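PDB 1IQ6: (R)-specific enoyl-CoA hydratase, which catalyses the hydration of short-chain trans-2-enoyl-CoA (four to six carbons) to (3R)-3-hydroxyacyl-CoA, as a homodimer taking part in polyhydroxyalkanoate biosynthesis. Local coordinates for residues T101-R104 with I109-L112; Q4-G9 with Q69-G74; L57-F62 with Q80-K85. All coordinates share one frame; numbering follows the deposited sequence.

Contact 1 (T101-R104 with I109-L112); sequences TALR and IATL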
ATOM      1  N   THR B 101      19.173   4.938   0.852  1.00 13.51           N
ATOM      2  CA  THR B 101      19.681   6.253   0.469  1.00 14.38           C
ATOM      3  C   THR B 101      20.162   7.070   1.659  1.00 16.43           C
ATOM      4  O   THR B 101      20.910   8.032   1.492  1.00 16.96           O
ATOM      5  CB  THR B 101      18.613   7.080  -0.281  1.00 15.65           C
ATOM      6  OG1 THR B 101      17.472   7.275   0.564  1.00 16.98           O
ATOM      7  CG2 THR B 101      18.195   6.370  -1.557  1.00 17.71           C
ATOM      8  N   ALA B 102      19.735   6.694   2.859  1.00 15.12           N
ATOM      9  CA  ALA B 102      20.149   7.421   4.055  1.00 16.17           C
ATOM     10  C   ALA B 102      19.983   6.598   5.324  1.00 16.86           C
ATOM     11  O   ALA B 102      19.049   5.811   5.453  1.00 17.31           O
ATOM     12  CB  ALA B 102      19.364   8.721   4.171  1.00 16.21           C
ATOM     13  N   LEU B 103      20.909   6.785   6.258  1.00 17.94           N
ATOM     14  CA  LEU B 103      20.876   6.089   7.537  1.00 19.17           C
ATOM     15  C   LEU B 103      21.082   7.121   8.637  1.00 20.66           C
ATOM     16  O   LEU B 103      22.178   7.660   8.791  1.00 22.89           O
ATOM     17  CB  LEU B 103      21.985   5.034   7.606  1.00 19.32           C
ATOM     18  CG  LEU B 103      21.865   3.830   6.671  1.00 20.97           C
ATOM     19  CD1 LEU B 103      23.115   2.975   6.771  1.00 22.43           C
ATOM     20  CD2 LEU B 103      20.630   3.023   7.038  1.00 20.30           C
ATOM     21  N   ARG B 104      20.028   7.402   9.394  1.00 19.99           N
ATOM     22  CA  ARG B 104      20.121   8.382  10.471  1.00 19.65           C
ATOM     23  C   ARG B 104      21.005   7.898  11.608  1.00 20.15           C
ATOM     24  O   ARG B 104      21.123   6.698  11.855  1.00 20.24           O
ATOM     25  CB  ARG B 104      18.723   8.721  10.988  1.00 20.96           C
ATOM     26  CG  ARG B 104      17.949   9.608  10.031  1.00 21.76           C
ATOM     27  CD  ARG B 104      16.499   9.771  10.431  1.00 22.61           C
ATOM     28  NE  ARG B 104      16.339  10.313  11.776  1.00 25.16           N
ATOM     29  CZ  ARG B 104      15.167  10.671  12.292  1.00 26.25           C
ATOM     30  NH1 ARG B 104      15.100  11.153  13.524  1.00 27.55           N
ATOM     31  NH2 ARG B 104      14.060  10.553  11.569  1.00 27.91           N
ATOM     32  N   ILE B 109      17.085   4.504  11.989  1.00 19.34           N
ATOM     33  CA  ILE B 109      16.099   4.639  10.926  1.00 18.07           C
ATOM     34  C   ILE B 109      16.789   4.730   9.571  1.00 17.92           C
ATOM     35  O   ILE B 109      17.854   5.333   9.445  1.00 20.10           O
ATOM     36  CB  ILE B 109      15.238   5.900  11.152  1.00 17.36           C
ATOM     37  CG1 ILE B 109      14.424   5.734  12.440  1.00 18.40           C
ATOM     38  CG2 ILE B 109      14.332   6.154   9.947  1.00 17.69           C
ATOM     39  CD1 ILE B 109      13.574   6.936  12.800  1.00 19.53           C
ATOM     40  N   ALA B 110      16.180   4.124   8.557  1.00 16.68           N
ATOM     41  CA  ALA B 110      16.738   4.149   7.217  1.00 15.62           C
ATOM     42  C   ALA B 110      15.708   4.653   6.225  1.00 14.58           C
ATOM     43  O   ALA B 110      14.505   4.461   6.410  1.00 15.11           O
ATOM     44  CB  ALA B 110      17.192   2.748   6.806  1.00 17.07           C
ATOM     45  N   THR B 111      16.187   5.327   5.189  1.00 13.53           N
ATOM     46  CA  THR B 111      15.310   5.801   4.130  1.00 13.62           C
ATOM     47  C   THR B 111      15.745   5.053   2.878  1.00 12.57           C
ATOM     48  O   THR B 111      16.940   4.878   2.633  1.00 13.66           O
ATOM     49  CB  THR B 111      15.442   7.318   3.902  1.00 14.30           C
ATOM     50  OG1 THR B 111      15.036   8.009   5.087  1.00 17.47           O
ATOM     51  CG2 THR B 111      14.560   7.764   2.737  1.00 15.69           C
ATOM     52  N   LEU B 112      14.773   4.586   2.102  1.00 12.43           N
ATOM     53  CA  LEU B 112      15.071   3.851   0.880  1.00 11.36           C
ATOM     54  C   LEU B 112      14.203   4.309  -0.278  1.00 11.57           C
ATOM     55  O   LEU B 112      13.035   4.641  -0.091  1.00 12.36           O
ATOM     56  CB  LEU B 112      14.839   2.346   1.083  1.00 11.82           C
ATOM     57  CG  LEU B 112      15.561   1.626   2.227  1.00 11.46           C
ATOM     58  CD1 LEU B 112      14.697   1.685   3.481  1.00 12.18           C
ATOM     59  CD2 LEU B 112      15.844   0.174   1.838  1.00 12.12           C
TER
HETATM   60  O   HOH W   1      20.195   4.405  10.961  1.00 23.02           O
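A classic beta bulge interrupts the antiparallel hairpin of strands 93-103 and 109-117 where Thr-101 and Ala-102 both face Thr-111. The carbonyl of Thr-111 takes a nearly straight bond from Thr-101 N (N to O 2.9 Å, 171° at the hydrogen), the donor tilted somewhat from the carbonyl plane. A second, weak bond reaches the same oxygen from Ala-102 N at 3.3 Å, so one acceptor serves two successive amides. Regular pairing resumes at once: Thr-111 N donates to Ala-102 O over 2.9 Å, and the same oxygen receives a CA-H...O contact from Ala-110. Leu-103 and Ala-110 form the following non-hydrogen-bonded pair, and CD2 of Leu-103 presses on CB of Ala-110 at 3.5 Å, tighter than usual for two carbons. Both side chains also touch Leu-6. Toward the turn, Arg-104 N binds Ile-109 O at 3.0 Å, and a water donates to that oxygen and to Arg-104 O, bridging the two segments. The Arg-104 and Ile-109 side chains run alongside each other in the same direction. A bend at chi3 (57°) turns the guanidinium so that one face receives Ile-109 CD1, 3.9 Å from Arg-104 NH2 and offset toward the rim, while NH1 makes a salt bridge with Asp-106. Bulge, ladder and water bridge together form the end of a beta hairpin in the antiparallel sheet of a hotdog fold.

Contact 2 (Q4-G9 with Q69-G74); sequences QSLEVG and QLPGKG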
ATOM      1  N   GLN B   4      26.548  -8.179   8.921  1.00 31.61           N
ATOM      2  CA  GLN B   4      26.705  -7.205   7.849  1.00 31.39           C
ATOM      3  C   GLN B   4      25.893  -5.951   8.144  1.00 30.04           C
ATOM      4  O   GLN B   4      24.667  -5.995   8.225  1.00 30.16           O
ATOM      5  CB  GLN B   4      26.271  -7.818   6.515  1.00 33.04           C
ATOM      6  CG  GLN B   4      27.190  -8.935   6.041  1.00 34.62           C
ATOM      7  CD  GLN B   4      26.753  -9.558   4.728  1.00 35.32           C
ATOM      8  OE1 GLN B   4      27.449 -10.408   4.174  1.00 34.65           O
ATOM      9  NE2 GLN B   4      25.596  -9.140   4.226  1.00 36.22           N
ATOM     10  N   SER B   5      26.588  -4.833   8.309  1.00 28.83           N
ATOM     11  CA  SER B   5      25.932  -3.571   8.608  1.00 27.99           C
ATOM     12  C   SER B   5      25.189  -3.027   7.397  1.00 25.66           C
ATOM     13  O   SER B   5      25.563  -3.286   6.252  1.00 25.19           O
ATOM     14  CB  SER B   5      26.960  -2.539   9.075  1.00 29.08           C
ATOM     15  OG  SER B   5      27.892  -2.252   8.047  1.00 32.99           O
ATOM     16  N   LEU B   6      24.131  -2.271   7.663  1.00 24.40           N
ATOM     17  CA  LEU B   6      23.349  -1.664   6.599  1.00 23.75           C
ATOM     18  C   LEU B   6      24.164  -0.478   6.095  1.00 22.50           C
ATOM     19  O   LEU B   6      24.764   0.249   6.890  1.00 22.40           O
ATOM     20  CB  LEU B   6      22.002  -1.189   7.147  1.00 25.10           C
ATOM     21  CG  LEU B   6      20.969  -0.714   6.125  1.00 26.90           C
ATOM     22  CD1 LEU B   6      20.623  -1.854   5.187  1.00 26.04           C
ATOM     23  CD2 LEU B   6      19.721  -0.227   6.846  1.00 28.83           C
ATOM     24  N   GLU B   7      24.197  -0.289   4.780  1.00 20.52           N
ATOM     25  CA  GLU B   7      24.960   0.805   4.195  1.00 20.33           C
ATOM     26  C   GLU B   7      24.232   1.487   3.047  1.00 18.61           C
ATOM     27  O   GLU B   7      23.485   0.855   2.295  1.00 17.25           O
ATOM     28  CB  GLU B   7      26.309   0.298   3.673  1.00 22.57           C
ATOM     29  CG  GLU B   7      27.227  -0.295   4.727  1.00 27.62           C
ATOM     30  CD  GLU B   7      28.558  -0.736   4.146  1.00 32.33           C
ATOM     31  OE1 GLU B   7      29.257   0.112   3.551  1.00 35.09           O
ATOM     32  OE2 GLU B   7      28.908  -1.928   4.282  1.00 34.77           O
ATOM     33  N   VAL B   8      24.458   2.788   2.921  1.00 18.13           N
ATOM     34  CA  VAL B   8      23.864   3.564   1.848  1.00 17.55           C
ATOM     35  C   VAL B   8      24.354   2.957   0.541  1.00 17.58           C
ATOM     36  O   VAL B   8      25.537   2.637   0.399  1.00 18.16           O
ATOM     37  CB  VAL B   8      24.309   5.043   1.927  1.00 18.14           C
ATOM     38  CG1 VAL B   8      23.874   5.792   0.672  1.00 18.85           C
ATOM     39  CG2 VAL B   8      23.714   5.689   3.165  1.00 18.93           C
ATOM     40  N   GLY B   9      23.441   2.784  -0.410  1.00 15.83           N
ATOM     41  CA  GLY B   9      23.815   2.212  -1.687  1.00 15.88           C
ATOM     42  C   GLY B   9      23.447   0.748  -1.839  1.00 14.83           C
ATOM     43  O   GLY B   9      23.425   0.231  -2.954  1.00 16.98           O
ATOM     44  N   GLN B  69      14.329  -8.768   2.958  1.00 23.20           N
ATOM     45  CA  GLN B  69      15.709  -8.623   2.514  1.00 21.93           C
ATOM     46  C   GLN B  69      16.484  -7.385   2.951  1.00 21.29           C
ATOM     47  O   GLN B  69      17.578  -7.499   3.505  1.00 20.83           O
ATOM     48  CB  GLN B  69      15.764  -8.713   0.986  1.00 22.49           C
ATOM     49  CG  GLN B  69      15.430 -10.090   0.433  1.00 23.88           C
ATOM     50  CD  GLN B  69      15.486 -10.138  -1.080  1.00 24.60           C
ATOM     51  OE1 GLN B  69      16.462  -9.699  -1.694  1.00 25.21           O
ATOM     52  NE2 GLN B  69      14.440 -10.679  -1.694  1.00 25.71           N
ATOM     53  N   LEU B  70      15.926  -6.205   2.707  1.00 18.54           N
ATOM     54  CA  LEU B  70      16.635  -4.972   3.033  1.00 18.12           C
ATOM     55  C   LEU B  70      15.695  -3.855   3.482  1.00 17.17           C
ATOM     56  O   LEU B  70      14.880  -3.382   2.691  1.00 15.12           O
ATOM     57  CB  LEU B  70      17.406  -4.525   1.791  1.00 17.69           C
ATOM     58  CG  LEU B  70      18.342  -3.323   1.886  1.00 15.67           C
ATOM     59  CD1 LEU B  70      19.572  -3.704   2.703  1.00 17.96           C
ATOM     60  CD2 LEU B  70      18.755  -2.893   0.486  1.00 16.42           C
ATOM     61  N   PRO B  71      15.826  -3.388   4.740  1.00 17.72           N
ATOM     62  CA  PRO B  71      16.774  -3.806   5.782  1.00 19.23           C
ATOM     63  C   PRO B  71      16.618  -5.261   6.213  1.00 21.29           C
ATOM     64  O   PRO B  71      17.568  -5.875   6.704  1.00 23.24           O
ATOM     65  CB  PRO B  71      16.480  -2.833   6.923  1.00 19.09           C
ATOM     66  CG  PRO B  71      15.968  -1.615   6.212  1.00 18.75           C
ATOM     67  CD  PRO B  71      15.041  -2.232   5.199  1.00 17.81           C
ATOM     68  N   GLY B  72      15.416  -5.805   6.046  1.00 22.41           N
ATOM     69  CA  GLY B  72      15.187  -7.192   6.403  1.00 23.97           C
ATOM     70  C   GLY B  72      14.420  -7.477   7.680  1.00 25.14           C
ATOM     71  O   GLY B  72      13.770  -6.605   8.251  1.00 24.08           O
ATOM     72  N   LYS B  73      14.512  -8.732   8.110  1.00 27.35           N
ATOM     73  CA  LYS B  73      13.854  -9.253   9.306  1.00 28.90           C
ATOM     74  C   LYS B  73      13.881  -8.306  10.504  1.00 28.25           C
ATOM     75  O   LYS B  73      14.945  -7.869  10.940  1.00 29.09           O
ATOM     76  CB  LYS B  73      14.508 -10.586   9.684  1.00 30.56           C
ATOM     77  CG  LYS B  73      13.962 -11.265  10.925  1.00 32.82           C
ATOM     78  CD  LYS B  73      14.809 -12.490  11.268  1.00 35.54           C
ATOM     79  CE  LYS B  73      14.328 -13.198  12.527  1.00 37.16           C
ATOM     80  NZ  LYS B  73      13.029 -13.902  12.336  1.00 38.71           N
ATOM     81  N   GLY B  74      12.702  -7.993  11.032  1.00 28.00           N
ATOM     82  CA  GLY B  74      12.621  -7.113  12.184  1.00 27.35           C
ATOM     83  C   GLY B  74      12.334  -5.662  11.845  1.00 26.02           C
ATOM     84  O   GLY B  74      11.974  -4.880  12.724  1.00 26.93           O
TER
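This is a small apolar contact between two irregular segments, the N-terminal loop 4-9 that leads into strand 11-17 and the loop 69-74 that joins helix 55-68 to strand 76-84. Leu-6 supplies the whole of the first side, and its two methyl branches divide the work. Leu-6 CD1 meets Leu-70 CD1 at 3.3 Å, closer than two methyl carbons usually come, which marks a tight spot. Leu-6 CD2 leans on the ring of Pro-71 instead, 4.1 Å from Pro-71 CG, in a looser contact. With CG of Leu-6 opposite its backbone N (chi1 -171°), both methyls are carried toward the loop 69-74, where the leucine side chains meet aslant. The peptide bond between the two residues that receive Leu-6 is cis, in place of the usual trans geometry. Just after it, Gly-72 adopts backbone angles that favour glycine and is tied by a backbone hydrogen bond to Leu-66 of the preceding helix. Around the contact, Val-100 of strand 93-103 touches both leucines, Ala-12 of strand 11-17 packs on Leu-70, and Leu-133 near the C-terminus lies against Leu-6 and Pro-71, so that the two loops meet beside the sheet next to the C-terminal end of helix 55-68.

Contact 3 (L57-F62 with Q80-K85); sequences LLASLF and QSLSFK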
ATOM      1  N   LEU B  57      -1.517  -2.702  -4.864  1.00 10.82           N
ATOM      2  CA  LEU B  57      -1.072  -4.090  -4.804  1.00 11.34           C
ATOM      3  C   LEU B  57       0.400  -4.067  -5.245  1.00 11.50           C
ATOM      4  O   LEU B  57       1.249  -4.715  -4.631  1.00 12.27           O
ATOM      5  CB  LEU B  57      -1.908  -4.987  -5.736  1.00 11.33           C
ATOM      6  CG  LEU B  57      -1.441  -6.448  -5.878  1.00 10.54           C
ATOM      7  CD1 LEU B  57      -1.229  -7.078  -4.511  1.00 11.40           C
ATOM      8  CD2 LEU B  57      -2.478  -7.236  -6.680  1.00 12.13           C
ATOM      9  N   LEU B  58       0.696  -3.306  -6.298  1.00 11.14           N
ATOM     10  CA  LEU B  58       2.074  -3.188  -6.771  1.00  9.80           C
ATOM     11  C   LEU B  58       2.950  -2.661  -5.630  1.00 10.76           C
ATOM     12  O   LEU B  58       4.020  -3.199  -5.353  1.00 12.60           O
ATOM     13  CB  LEU B  58       2.162  -2.215  -7.953  1.00 10.48           C
ATOM     14  CG  LEU B  58       1.390  -2.530  -9.236  1.00 10.19           C
ATOM     15  CD1 LEU B  58       1.533  -1.384 -10.235  1.00 12.32           C
ATOM     16  CD2 LEU B  58       1.919  -3.824  -9.823  1.00 10.89           C
ATOM     17  N   ALA B  59       2.470  -1.616  -4.957  1.00 11.71           N
ATOM     18  CA  ALA B  59       3.217  -0.998  -3.866  1.00 12.36           C
ATOM     19  C   ALA B  59       3.449  -1.924  -2.681  1.00 13.45           C
ATOM     20  O   ALA B  59       4.407  -1.748  -1.929  1.00 11.75           O
ATOM     21  CB  ALA B  59       2.506   0.267  -3.404  1.00 11.21           C
ATOM     22  N   SER B  60       2.578  -2.912  -2.514  1.00 12.17           N
ATOM     23  CA  SER B  60       2.718  -3.849  -1.405  1.00 12.77           C
ATOM     24  C   SER B  60       3.996  -4.685  -1.491  1.00 13.40           C
ATOM     25  O   SER B  60       4.466  -5.209  -0.481  1.00 12.90           O
ATOM     26  CB  SER B  60       1.491  -4.760  -1.332  1.00 15.69           C
ATOM     27  OG  SER B  60       0.335  -4.006  -0.995  1.00 17.71           O
ATOM     28  N   LEU B  61       4.565  -4.802  -2.689  1.00 12.97           N
ATOM     29  CA  LEU B  61       5.796  -5.569  -2.858  1.00 13.59           C
ATOM     30  C   LEU B  61       6.952  -4.942  -2.087  1.00 14.45           C
ATOM     31  O   LEU B  61       7.907  -5.629  -1.726  1.00 15.41           O
ATOM     32  CB  LEU B  61       6.166  -5.684  -4.339  1.00 14.00           C
ATOM     33  CG  LEU B  61       5.264  -6.616  -5.156  1.00 14.82           C
ATOM     34  CD1 LEU B  61       5.710  -6.618  -6.606  1.00 14.61           C
ATOM     35  CD2 LEU B  61       5.320  -8.032  -4.580  1.00 15.54           C
ATOM     36  N   PHE B  62       6.878  -3.638  -1.837  1.00 13.08           N
ATOM     37  CA  PHE B  62       7.946  -2.981  -1.086  1.00 13.51           C
ATOM     38  C   PHE B  62       8.006  -3.572   0.319  1.00 14.59           C
ATOM     39  O   PHE B  62       9.086  -3.763   0.873  1.00 15.30           O
ATOM     40  CB  PHE B  62       7.702  -1.471  -1.000  1.00 11.28           C
ATOM     41  CG  PHE B  62       7.725  -0.765  -2.338  1.00 11.41           C
ATOM     42  CD1 PHE B  62       6.948   0.372  -2.542  1.00 11.25           C
ATOM     43  CD2 PHE B  62       8.519  -1.229  -3.386  1.00 11.48           C
ATOM     44  CE1 PHE B  62       6.952   1.040  -3.768  1.00 11.60           C
ATOM     45  CE2 PHE B  62       8.535  -0.571  -4.621  1.00 11.42           C
ATOM     46  CZ  PHE B  62       7.752   0.566  -4.817  1.00 12.22           C
ATOM     47  N   GLN B  80       5.739   5.591   3.964  1.00 12.75           N
ATOM     48  CA  GLN B  80       5.895   5.217   2.564  1.00 10.77           C
ATOM     49  C   GLN B  80       5.197   6.235   1.682  1.00 12.40           C
ATOM     50  O   GLN B  80       4.015   6.520   1.876  1.00 14.40           O
ATOM     51  CB  GLN B  80       5.297   3.829   2.298  1.00 11.51           C
ATOM     52  CG  GLN B  80       5.328   3.401   0.825  1.00 10.54           C
ATOM     53  CD  GLN B  80       6.725   3.046   0.328  1.00 10.10           C
ATOM     54  OE1 GLN B  80       7.359   2.117   0.832  1.00 12.45           O
ATOM     55  NE2 GLN B  80       7.204   3.782  -0.672  1.00 10.92           N
ATOM     56  N   SER B  81       5.931   6.808   0.734  1.00 11.74           N
ATOM     57  CA  SER B  81       5.348   7.761  -0.204  1.00 11.95           C
ATOM     58  C   SER B  81       5.230   7.018  -1.530  1.00 11.34           C
ATOM     59  O   SER B  81       6.100   6.212  -1.877  1.00 11.60           O
ATOM     60  CB  SER B  81       6.237   9.002  -0.361  1.00 13.50           C
ATOM     61  OG  SER B  81       7.499   8.677  -0.909  1.00 14.15           O
ATOM     62  N   LEU B  82       4.149   7.269  -2.258  1.00 11.03           N
ATOM     63  CA  LEU B  82       3.909   6.597  -3.528  1.00 11.11           C
ATOM     64  C   LEU B  82       3.379   7.526  -4.601  1.00  9.88           C
ATOM     65  O   LEU B  82       2.483   8.325  -4.357  1.00 12.01           O
ATOM     66  CB  LEU B  82       2.891   5.470  -3.335  1.00 11.50           C
ATOM     67  CG  LEU B  82       3.243   4.393  -2.312  1.00 10.40           C
ATOM     68  CD1 LEU B  82       1.979   3.637  -1.916  1.00 10.62           C
ATOM     69  CD2 LEU B  82       4.289   3.454  -2.876  1.00 11.54           C
ATOM     70  N   SER B  83       3.944   7.414  -5.798  1.00  9.55           N
ATOM     71  CA  SER B  83       3.495   8.186  -6.942  1.00 10.97           C
ATOM     72  C   SER B  83       3.312   7.142  -8.042  1.00 11.02           C
ATOM     73  O   SER B  83       4.236   6.383  -8.342  1.00 12.17           O
ATOM     74  CB  SER B  83       4.541   9.226  -7.344  1.00 13.67           C
ATOM     75  OG  SER B  83       4.676  10.214  -6.333  1.00 20.26           O
ATOM     76  N   PHE B  84       2.113   7.095  -8.618  1.00 10.37           N
ATOM     77  CA  PHE B  84       1.782   6.126  -9.656  1.00 10.79           C
ATOM     78  C   PHE B  84       1.930   6.781 -11.022  1.00 11.77           C
ATOM     79  O   PHE B  84       1.245   7.752 -11.337  1.00 13.39           O
ATOM     80  CB  PHE B  84       0.367   5.603  -9.400  1.00 11.14           C
ATOM     81  CG  PHE B  84       0.188   5.040  -8.016  1.00  9.39           C
ATOM     82  CD1 PHE B  84      -0.309   5.831  -6.979  1.00 12.33           C
ATOM     83  CD2 PHE B  84       0.568   3.730  -7.733  1.00 10.88           C
ATOM     84  CE1 PHE B  84      -0.424   5.323  -5.680  1.00 12.28           C
ATOM     85  CE2 PHE B  84       0.459   3.214  -6.436  1.00 10.94           C
ATOM     86  CZ  PHE B  84      -0.039   4.013  -5.410  1.00 12.34           C
ATOM     87  N   LYS B  85       2.835   6.235 -11.830  1.00 11.32           N
ATOM     88  CA  LYS B  85       3.151   6.817 -13.130  1.00 12.67           C
ATOM     89  C   LYS B  85       2.661   6.095 -14.379  1.00 12.88           C
ATOM     90  O   LYS B  85       2.266   6.735 -15.356  1.00 15.34           O
ATOM     91  CB  LYS B  85       4.669   6.999 -13.227  1.00 13.96           C
ATOM     92  CG  LYS B  85       5.290   7.763 -12.060  1.00 15.52           C
ATOM     93  CD  LYS B  85       4.675   9.150 -11.927  1.00 17.85           C
ATOM     94  CE  LYS B  85       5.360   9.979 -10.851  1.00 20.81           C
ATOM     95  NZ  LYS B  85       4.728  11.322 -10.721  1.00 22.64           N
TER
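In Phe-62 and Leu-82 alike, the first torsion sets CG opposite the carbonyl carbon and beside the backbone N, and from these starting points the two side chains run alongside each other with opposite headings between helix 55-68 and strand 76-84. CD2 of Leu-82 arrives at the edge of the Phe-62 ring, in its plane and 3.7 Å from Phe-62 CE1. Leu-82 also straddles a methyl group, its CD1 and CD2 both 3.7 Å from Ala-59 CB; this small residue sits where the backbones are nearest, with CA of Ala-59 7.6 Å from CA of Leu-82. Gln-80, bent at chi2 (72°), crosses the phenylalanine at about a right angle. Its amide plane is inclined by 29° to the ring, and Gln-80 OE1 lies 3.8 Å from Phe-62 CD1. Several bonds fix the rotation of this buried amide: Gln-80 NE2 donates to Ser-81 O (2.9 Å), which lies close to the amide plane although the donor stands above the carbonyl plane of Ser-81. Gln-80 NE2 also bonds Thr-114 OG1, while Gln-80 OE1 bonds the hydroxyl of Tyr-77 of the same chain. Along the strand, Phe-84, part of the probable (3R)-3-hydroxyacyl-CoA site, meets the ring of Tyr-77 of the second subunit. Residues 80-83 pair antiparallel with a strand of that subunit, so in this dimer the sheet continues across the interface. A central helix packed against an antiparallel sheet is the signature of the hotdog fold.

All three contacts belong to one MaoC-like hotdog domain. The centre of contact 3 lies about 4 Å from the chain centre, whereas the centres of contacts 1 and 2 lie about 18 Å out on the same side, 10 Å from each other. These two touch: Leu-103 CD1 reaches Leu-6 O at 3.2 Å, and Leu-112 CD2 lies against the carbonyl O of Leu-70. Contact 3 touches neither, its nearest atoms being about 6 Å from each. Contacts 1 and 3 share the five-stranded sheet, while contacts 2 and 3 alternate along the chain; both close before contact 1 opens. The peripheral pair thus joins loops to a hairpin end, and contact 3 joins helix to sheet beside the dimer interface and probable substrate site.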